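Local structure of Nrps/pks (Streptomyces albus, 4OPF) at residues Gln172-Gly177 and Leu232-Ala237; Val165-Ala170 and Ala247-Ile252; Ala280-Ala285 and His404-Gly409; Asp8-Gly13 and Ala236-Ala241. The protein serves as a ketosynthase domain of the AT-less type I polyketide synthase that makes oxazolomycin, presumably handling the growing acyl chain. All blocks are in the same frame, centred on the assembly; numbering follows the deposited sequence.

Contact 1 of 4, residues Gln172-Gly177 and Leu232-Ala237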
# COMPACT_ATOMS: atom_id res chain seq x y z
N GLN A 172 -3.04 -9.18 -2.52
CA GLN A 172 -3.38 -9.38 -1.10
C GLN A 172 -4.83 -9.05 -0.86
O GLN A 172 -5.53 -9.76 -0.15
CB GLN A 172 -2.55 -8.50 -0.22
CG GLN A 172 -1.05 -8.56 -0.47
CD GLN A 172 -0.27 -9.18 0.63
OE1 GLN A 172 -0.01 -8.55 1.64
NE2 GLN A 172 0.14 -10.43 0.44
N ALA A 173 -5.32 -7.97 -1.51
CA ALA A 173 -6.69 -7.60 -1.29
C ALA A 173 -7.64 -8.64 -1.85
O ALA A 173 -8.70 -8.96 -1.25
CB ALA A 173 -6.97 -6.21 -1.87
N LEU A 174 -7.32 -9.17 -3.00
CA LEU A 174 -8.17 -10.16 -3.61
C LEU A 174 -8.13 -11.49 -2.79
O LEU A 174 -9.15 -12.09 -2.53
CB LEU A 174 -7.72 -10.41 -5.03
CG LEU A 174 -8.08 -9.34 -6.05
CD1 LEU A 174 -7.20 -9.50 -7.27
CD2 LEU A 174 -9.52 -9.46 -6.46
N ARG A 175 -6.96 -11.93 -2.40
CA ARG A 175 -6.77 -13.16 -1.60
C ARG A 175 -7.55 -13.10 -0.25
O ARG A 175 -8.15 -14.06 0.14
CB ARG A 175 -5.25 -13.38 -1.40
CG ARG A 175 -4.78 -14.60 -0.61
CD ARG A 175 -3.34 -14.41 -0.04
NE ARG A 175 -2.26 -14.38 -1.05
CZ ARG A 175 -1.72 -15.46 -1.66
NH1 ARG A 175 -2.13 -16.69 -1.38
NH2 ARG A 175 -0.76 -15.31 -2.56
N SER A 176 -7.59 -11.94 0.39
CA SER A 176 -8.27 -11.79 1.66
C SER A 176 -9.76 -11.54 1.51
O SER A 176 -10.48 -11.44 2.50
CB SER A 176 -7.62 -10.64 2.45
OG SER A 176 -7.93 -9.43 1.78
N GLY A 177 -10.27 -11.42 0.29
CA GLY A 177 -11.73 -11.18 0.11
C GLY A 177 -12.11 -9.71 0.37
O GLY A 177 -13.28 -9.39 0.43
N LEU A 232 -8.24 -7.09 -12.71
CA LEU A 232 -8.04 -8.39 -12.08
C LEU A 232 -9.23 -8.87 -11.29
O LEU A 232 -9.90 -8.09 -10.62
CB LEU A 232 -6.90 -8.29 -11.12
CG LEU A 232 -5.59 -7.70 -11.61
CD1 LEU A 232 -4.55 -7.68 -10.52
CD2 LEU A 232 -5.03 -8.46 -12.80
N LYS A 233 -9.46 -10.16 -11.33
CA LYS A 233 -10.49 -10.83 -10.52
C LYS A 233 -9.95 -12.22 -10.08
O LYS A 233 -9.14 -12.81 -10.78
CB LYS A 233 -11.72 -11.12 -11.36
CG LYS A 233 -12.56 -9.93 -11.72
CD LYS A 233 -13.73 -10.26 -12.65
CE LYS A 233 -14.79 -11.08 -11.98
NZ LYS A 233 -16.08 -10.81 -12.69
N PRO A 234 -10.51 -12.79 -9.03
CA PRO A 234 -10.14 -14.17 -8.69
C PRO A 234 -10.50 -15.09 -9.87
O PRO A 234 -11.56 -14.91 -10.51
CB PRO A 234 -11.04 -14.47 -7.48
CG PRO A 234 -11.43 -13.11 -6.92
CD PRO A 234 -11.56 -12.26 -8.15
N LEU A 235 -9.62 -16.02 -10.21
CA LEU A 235 -9.85 -16.90 -11.38
C LEU A 235 -11.20 -17.63 -11.34
O LEU A 235 -11.89 -17.68 -12.35
CB LEU A 235 -8.74 -17.90 -11.52
CG LEU A 235 -8.84 -18.89 -12.69
CD1 LEU A 235 -8.91 -18.17 -14.03
CD2 LEU A 235 -7.64 -19.87 -12.71
N ALA A 236 -11.59 -18.21 -10.21
CA ALA A 236 -12.86 -18.95 -10.21
C ALA A 236 -14.02 -18.02 -10.50
O ALA A 236 -14.96 -18.40 -11.20
CB ALA A 236 -13.07 -19.67 -8.88
N ALA A 237 -13.95 -16.77 -10.03
CA ALA A 237 -15.02 -15.81 -10.30
C ALA A 237 -15.04 -15.42 -11.78
O ALA A 237 -16.12 -15.32 -12.39
CB ALA A 237 -14.90 -14.55 -9.41
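L174 reaches from the last turn of a helix to L232 and P234, at the end of a strand. Its two methyls divide the work. CD1 lies 4.0 Å from CB of L232. CD2 lies 3.9 Å from CD of P234 and also touches CG of that ring. The L174 side chain crosses both partners at about a right angle. Its CG sits beside the backbone N and anti to the carbonyl carbon (chi1 -75°), which directs the fork at the strand. I9 and V179 also touch L174, and L232 is buried against I9, V11 and V184. This is the dense part. It belongs to the thiolase fold of ketosynthases, in which helix 162-175 packs on a face of the main sheet. P234 is the N-cap of helix 235-241, so the chain changes from strand to helix just at the contact. The other side is more open. K233 points away and is partly exposed, its NZ in a salt bridge with D243. G177, in the Schellman motif that ends the helix, is exposed. S176 faces the second subunit, where NE2 of Q172 is hydrogen-bonded to its OG.

Contact 2 of 4, residues Val165-Ala170 and Ala247-Ile252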
# COMPACT_ATOMS: atom_id res chain seq x y z
N VAL A 165 4.61 -3.44 -6.98
CA VAL A 165 4.17 -3.29 -5.59
C VAL A 165 2.67 -3.05 -5.54
O VAL A 165 1.95 -3.62 -4.70
CB VAL A 165 4.94 -2.16 -4.90
CG1 VAL A 165 4.41 -1.89 -3.53
CG2 VAL A 165 6.41 -2.55 -4.82
N ALA A 166 2.16 -2.24 -6.48
CA ALA A 166 0.68 -2.04 -6.57
C ALA A 166 -0.01 -3.37 -6.88
O ALA A 166 -1.03 -3.73 -6.29
CB ALA A 166 0.36 -1.00 -7.69
N LEU A 167 0.56 -4.15 -7.78
CA LEU A 167 0.04 -5.51 -8.07
C LEU A 167 -0.02 -6.46 -6.82
O LEU A 167 -0.97 -7.20 -6.60
CB LEU A 167 0.87 -6.14 -9.22
CG LEU A 167 0.37 -7.51 -9.68
CD1 LEU A 167 -1.03 -7.42 -10.23
CD2 LEU A 167 1.30 -8.03 -10.78
N HIS A 168 0.99 -6.36 -5.97
CA HIS A 168 1.06 -7.09 -4.74
C HIS A 168 -0.05 -6.62 -3.78
O HIS A 168 -0.69 -7.46 -3.15
CB HIS A 168 2.43 -6.86 -4.14
CG HIS A 168 2.66 -7.56 -2.86
ND1 HIS A 168 2.91 -6.89 -1.68
CD2 HIS A 168 2.63 -8.87 -2.54
CE1 HIS A 168 3.09 -7.75 -0.71
NE2 HIS A 168 2.90 -8.97 -1.20
N HIS A 169 -0.27 -5.32 -3.65
CA HIS A 169 -1.39 -4.85 -2.76
C HIS A 169 -2.70 -5.38 -3.35
O HIS A 169 -3.51 -5.87 -2.64
CB HIS A 169 -1.46 -3.34 -2.74
CG HIS A 169 -0.33 -2.67 -2.04
ND1 HIS A 169 0.24 -3.17 -0.89
CD2 HIS A 169 0.31 -1.52 -2.29
CE1 HIS A 169 1.22 -2.38 -0.50
NE2 HIS A 169 1.29 -1.37 -1.34
N ALA A 170 -2.86 -5.38 -4.68
CA ALA A 170 -4.09 -5.87 -5.25
C ALA A 170 -4.28 -7.37 -4.96
O ALA A 170 -5.38 -7.81 -4.56
CB ALA A 170 -4.14 -5.63 -6.72
N ALA A 247 -4.33 -14.06 -18.83
CA ALA A 247 -3.31 -14.81 -18.14
C ALA A 247 -3.73 -14.90 -16.68
O ALA A 247 -4.70 -14.27 -16.25
CB ALA A 247 -1.94 -14.16 -18.29
N VAL A 248 -3.00 -15.70 -15.93
CA VAL A 248 -3.23 -15.88 -14.53
C VAL A 248 -1.98 -15.47 -13.75
O VAL A 248 -0.86 -15.98 -13.99
CB VAL A 248 -3.57 -17.35 -14.25
CG1 VAL A 248 -3.79 -17.63 -12.77
CG2 VAL A 248 -4.84 -17.72 -15.00
N LEU A 249 -2.19 -14.62 -12.74
CA LEU A 249 -1.14 -14.32 -11.76
C LEU A 249 -1.15 -15.40 -10.69
O LEU A 249 -2.17 -15.60 -10.02
CB LEU A 249 -1.35 -12.95 -11.12
CG LEU A 249 -0.41 -12.59 -9.97
CD1 LEU A 249 0.97 -12.34 -10.47
CD2 LEU A 249 -0.95 -11.33 -9.32
N LYS A 250 -0.02 -16.10 -10.55
CA LYS A 250 0.04 -17.27 -9.69
C LYS A 250 0.66 -16.90 -8.37
O LYS A 250 0.30 -17.45 -7.38
CB LYS A 250 0.93 -18.37 -10.29
CG LYS A 250 0.54 -18.85 -11.66
CD LYS A 250 -0.66 -19.71 -11.59
CE LYS A 250 -0.23 -21.10 -11.16
NZ LYS A 250 -1.49 -21.72 -10.69
N GLY A 251 1.62 -15.96 -8.37
CA GLY A 251 2.27 -15.53 -7.12
C GLY A 251 3.06 -14.26 -7.35
O GLY A 251 3.52 -13.97 -8.46
N ILE A 252 3.09 -13.42 -6.34
CA ILE A 252 3.85 -12.18 -6.34
C ILE A 252 4.41 -11.93 -4.96
O ILE A 252 3.73 -12.23 -3.97
CB ILE A 252 3.04 -11.01 -6.89
CG1 ILE A 252 3.87 -9.75 -6.78
CG2 ILE A 252 1.73 -10.86 -6.13
CD1 ILE A 252 3.40 -8.69 -7.68
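H168 and I252 mark the closest backbone approach, with CA atoms 6.0 Å apart, where helix 165-170 passes strand 247-252 at 109° between their N-to-C directions. The side chain of I252 fills the gap. Its CG1 is anti to the backbone N (chi1 177°), and this carries CD1 out to the helix. CD1 lies 3.8 Å from CD2 of L167 and meets CB and CG of the same leucine. It also lies 3.8 Å from the backbone N of H168, with CB of H168 close by. L167 and I252 cross obliquely. L167 and L249 instead meet tip to tip, with CD1 of L167 4.0 Å from CD2 of L249. All four residues are buried, and no hydrogen bond joins the two segments. The polar groups beside these side chains have other partners. NE2 of H168 is hydrogen-bonded to OD2 of D178 of the second subunit. The O of I252 accepts from NZ of K281, and CD2 of H168 lies 3.8 Å from that same O. The strand is not regular here, since K250 and G251 both face V406 in a classic beta bulge. A helix laid across the sheet, with one side along the subunit interface, is consistent with the buried central helix of the thiolase fold.

Contact 3 of 4, residues Ala280-Ala285 and His404-Gly409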
# COMPACT_ATOMS: atom_id res chain seq x y z
N ALA A 280 7.39 -19.98 -4.35
CA ALA A 280 6.68 -20.70 -3.32
C ALA A 280 5.20 -20.34 -3.28
O ALA A 280 4.37 -21.23 -3.18
CB ALA A 280 7.33 -20.47 -1.95
N LYS A 281 4.85 -19.06 -3.40
CA LYS A 281 3.45 -18.67 -3.34
C LYS A 281 2.72 -19.20 -4.57
O LYS A 281 1.55 -19.51 -4.51
CB LYS A 281 3.28 -17.13 -3.28
CG LYS A 281 3.73 -16.51 -1.95
CD LYS A 281 3.79 -14.97 -1.95
CE LYS A 281 2.46 -14.31 -1.57
NZ LYS A 281 2.53 -12.79 -1.53
N ALA A 282 3.43 -19.28 -5.69
CA ALA A 282 2.84 -19.73 -6.90
C ALA A 282 2.58 -21.27 -6.92
O ALA A 282 1.77 -21.75 -7.69
CB ALA A 282 3.77 -19.39 -8.01
N GLY A 283 3.29 -22.00 -6.09
CA GLY A 283 3.19 -23.43 -6.03
C GLY A 283 3.72 -24.10 -7.29
O GLY A 283 3.27 -25.16 -7.62
N VAL A 284 4.64 -23.49 -8.03
CA VAL A 284 5.10 -24.13 -9.28
C VAL A 284 6.55 -24.57 -9.13
O VAL A 284 7.26 -24.02 -8.32
CB VAL A 284 4.93 -23.22 -10.54
CG1 VAL A 284 3.47 -22.78 -10.64
CG2 VAL A 284 5.79 -22.00 -10.48
N ALA A 285 6.97 -25.56 -9.89
CA ALA A 285 8.39 -25.92 -9.89
C ALA A 285 9.19 -24.83 -10.60
O ALA A 285 8.76 -24.28 -11.60
CB ALA A 285 8.57 -27.27 -10.58
N HIS A 404 8.77 -9.53 -7.51
CA HIS A 404 8.84 -10.57 -8.51
C HIS A 404 7.49 -11.24 -8.62
O HIS A 404 6.86 -11.58 -7.63
CB HIS A 404 9.92 -11.59 -8.09
CG HIS A 404 10.26 -12.63 -9.11
ND1 HIS A 404 11.10 -12.39 -10.18
CD2 HIS A 404 9.96 -13.95 -9.17
CE1 HIS A 404 11.24 -13.50 -10.88
NE2 HIS A 404 10.59 -14.47 -10.27
N ALA A 405 7.02 -11.43 -9.85
CA ALA A 405 5.72 -12.00 -10.09
C ALA A 405 5.86 -13.18 -11.04
O ALA A 405 6.67 -13.14 -11.98
CB ALA A 405 4.80 -10.96 -10.70
N VAL A 406 5.03 -14.20 -10.81
CA VAL A 406 4.94 -15.40 -11.63
C VAL A 406 3.55 -15.48 -12.26
O VAL A 406 2.56 -15.42 -11.56
CB VAL A 406 5.21 -16.66 -10.78
CG1 VAL A 406 5.10 -17.93 -11.61
CG2 VAL A 406 6.60 -16.60 -10.18
N LEU A 407 3.51 -15.61 -13.59
CA LEU A 407 2.31 -15.64 -14.39
C LEU A 407 2.21 -16.89 -15.30
O LEU A 407 3.26 -17.45 -15.70
CB LEU A 407 2.32 -14.40 -15.24
CG LEU A 407 2.28 -13.10 -14.46
CD1 LEU A 407 3.21 -12.11 -15.08
CD2 LEU A 407 0.86 -12.57 -14.56
N ALA A 408 0.98 -17.35 -15.56
CA ALA A 408 0.69 -18.55 -16.31
C ALA A 408 -0.26 -18.19 -17.44
O ALA A 408 -1.13 -17.30 -17.30
CB ALA A 408 0.05 -19.62 -15.44
N GLY A 409 -0.11 -18.90 -18.55
CA GLY A 409 -1.03 -18.81 -19.66
C GLY A 409 -2.33 -19.51 -19.28
O GLY A 409 -2.35 -20.31 -18.36
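A282 and V284 both rest on one methyl of V406. A282 ends its helix, and V284 follows just after the turn. CB of A282 lies 4.1 Å from CG1 of V406 and is equally near CB of that valine. CG2 of V284 comes to 4.3 Å from the same CG1. The rotamers explain the choice of branch. V406 has CG1 anti to the backbone N (chi1 179°), and this branch meets both A282 and V284. V284 has the other common form (chi1 -56°), which places CG2 between its backbone N and carbonyl carbon and brings that methyl to V406. The alanine contributes a single methyl, so the helix end can come close, and the CA atoms of A282 and V406 are 6.7 Å apart. Between the two contacts, G283 takes positive phi in a Schellman motif, and its N bonds back to O of A280. This turn brings V284 round to the same valine. K250 touches A282 and V284, while L279 and L390 also pack on V284. V406 faces helix 268-282, whereas its neighbour A405 faces the other way and touches I252. The strand thus has helices on both faces, 268-282 on one and 162-175 on the other, as in the layered alpha-beta thiolase fold.

Contact 4 of 4, residues Asp8-Gly13 and Ala236-Ala241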
# COMPACT_ATOMS: atom_id res chain seq x y z
N ASP A 8 -5.19 -18.05 -7.38
CA ASP A 8 -5.02 -17.69 -8.80
C ASP A 8 -5.84 -16.44 -9.18
O ASP A 8 -7.05 -16.39 -8.96
CB ASP A 8 -5.53 -18.85 -9.64
CG ASP A 8 -4.55 -20.09 -9.65
OD1 ASP A 8 -3.33 -19.94 -9.57
OD2 ASP A 8 -5.05 -21.21 -9.84
N ILE A 9 -5.22 -15.48 -9.81
CA ILE A 9 -5.92 -14.24 -10.13
C ILE A 9 -5.89 -14.08 -11.63
O ILE A 9 -4.81 -14.07 -12.20
CB ILE A 9 -5.21 -13.09 -9.43
CG1 ILE A 9 -5.47 -13.14 -7.92
CG2 ILE A 9 -5.64 -11.73 -9.96
CD1 ILE A 9 -4.41 -12.34 -7.15
N ALA A 10 -7.06 -13.93 -12.26
CA ALA A 10 -7.16 -13.70 -13.68
C ALA A 10 -6.95 -12.24 -14.06
O ALA A 10 -7.45 -11.33 -13.40
CB ALA A 10 -8.52 -14.13 -14.18
N VAL A 11 -6.20 -12.02 -15.14
CA VAL A 11 -6.17 -10.74 -15.81
C VAL A 11 -7.32 -10.77 -16.78
O VAL A 11 -7.24 -11.49 -17.75
CB VAL A 11 -4.87 -10.58 -16.56
CG1 VAL A 11 -4.85 -9.25 -17.30
CG2 VAL A 11 -3.72 -10.68 -15.59
N VAL A 12 -8.41 -10.06 -16.50
CA VAL A 12 -9.57 -10.08 -17.33
C VAL A 12 -9.66 -8.92 -18.29
O VAL A 12 -10.57 -8.89 -19.12
CB VAL A 12 -10.87 -10.19 -16.52
CG1 VAL A 12 -10.80 -11.38 -15.57
CG2 VAL A 12 -11.20 -8.91 -15.75
N GLY A 13 -8.75 -7.95 -18.20
CA GLY A 13 -8.73 -6.89 -19.15
C GLY A 13 -7.48 -6.07 -19.01
O GLY A 13 -6.88 -6.03 -17.92
N ALA A 236 -11.59 -18.21 -10.21
CA ALA A 236 -12.86 -18.95 -10.21
C ALA A 236 -14.02 -18.02 -10.50
O ALA A 236 -14.96 -18.40 -11.20
CB ALA A 236 -13.07 -19.67 -8.88
N ALA A 237 -13.95 -16.77 -10.03
CA ALA A 237 -15.02 -15.81 -10.30
C ALA A 237 -15.04 -15.42 -11.78
O ALA A 237 -16.12 -15.32 -12.39
CB ALA A 237 -14.90 -14.55 -9.41
N ALA A 238 -13.87 -15.23 -12.37
CA ALA A 238 -13.79 -14.90 -13.79
C ALA A 238 -14.37 -16.04 -14.65
O ALA A 238 -15.07 -15.79 -15.63
CB ALA A 238 -12.37 -14.70 -14.18
N GLU A 239 -14.05 -17.27 -14.28
CA GLU A 239 -14.51 -18.44 -15.05
C GLU A 239 -16.01 -18.58 -14.96
O GLU A 239 -16.66 -18.68 -15.98
CB GLU A 239 -13.76 -19.72 -14.65
CG GLU A 239 -12.41 -19.75 -15.34
CD GLU A 239 -11.48 -20.85 -14.90
OE1 GLU A 239 -11.75 -21.49 -13.84
OE2 GLU A 239 -10.46 -21.07 -15.62
N ALA A 240 -16.55 -18.48 -13.77
CA ALA A 240 -18.01 -18.45 -13.61
C ALA A 240 -18.70 -17.31 -14.36
O ALA A 240 -19.80 -17.49 -14.84
CB ALA A 240 -18.41 -18.40 -12.14
N ALA A 241 -18.10 -16.13 -14.47
CA ALA A 241 -18.82 -15.06 -15.15
C ALA A 241 -18.61 -15.06 -16.64
O ALA A 241 -19.15 -14.22 -17.33
CB ALA A 241 -18.43 -13.70 -14.58
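A10 and V12 meet A238, where strand 9-17 is covered by the short helix 235-241. The strand is in the main sheet of the thiolase fold. The helix lies on the face of that sheet turned away from helix 162-175, since I9, between D8 and A10, points the other way and packs on A171 of that helix. The side chain of V12 can be followed outward. Its CB points toward the helix but stands 5.3 Å from CB of A238. CG1 closes the gap and lies 3.9 Å from that CB. It does so because it sits beside the backbone N, anti to the carbonyl carbon (chi1 -53°). CG2 takes the place between the N and the carbonyl carbon and makes no contact with the helix segment. Beyond the two segments, V12 also touches L231 and D243. V12 and G13 both face L231 in a classic beta bulge, so the regular alternation of the strand breaks just after this valine. A10 comes to the helix with its single methyl. V245 and L235 also pack on A10. No hydrogen bond crosses between the two segments, but the N of L235, one residue before segment 236-241, bonds to O of D8. A238 is buried, while A237 and E239 next to it are exposed. CB of A238 touches two strand side chains: it is 3.9 Å from CB of A10, which is itself 3.8 Å from CG1 of V12.

Overall arrangement
From the N terminus, strand 9-17 opens contact 4. Helix 162-175 then opens contact 2 at 165-170 and contact 1 at 172-177. Contact 1 closes first, at 232-237, and contact 4 closes on the overlapping residues 236-241. Contact 2 closes last of the three, at 247-252. Contact 1 therefore lies within the span of contact 2 and ends on the same stretch as contact 4, while contacts 2 and 4 cross. Contact 3 follows in series, from 280-285 to 404-409. Strands 226-234, 9-17, 247-256 and 401-408 are successive neighbours in one sheet. Contacts 1 and 2 tie helix 162-175 to one face, and contacts 3 and 4 bring chain to the other.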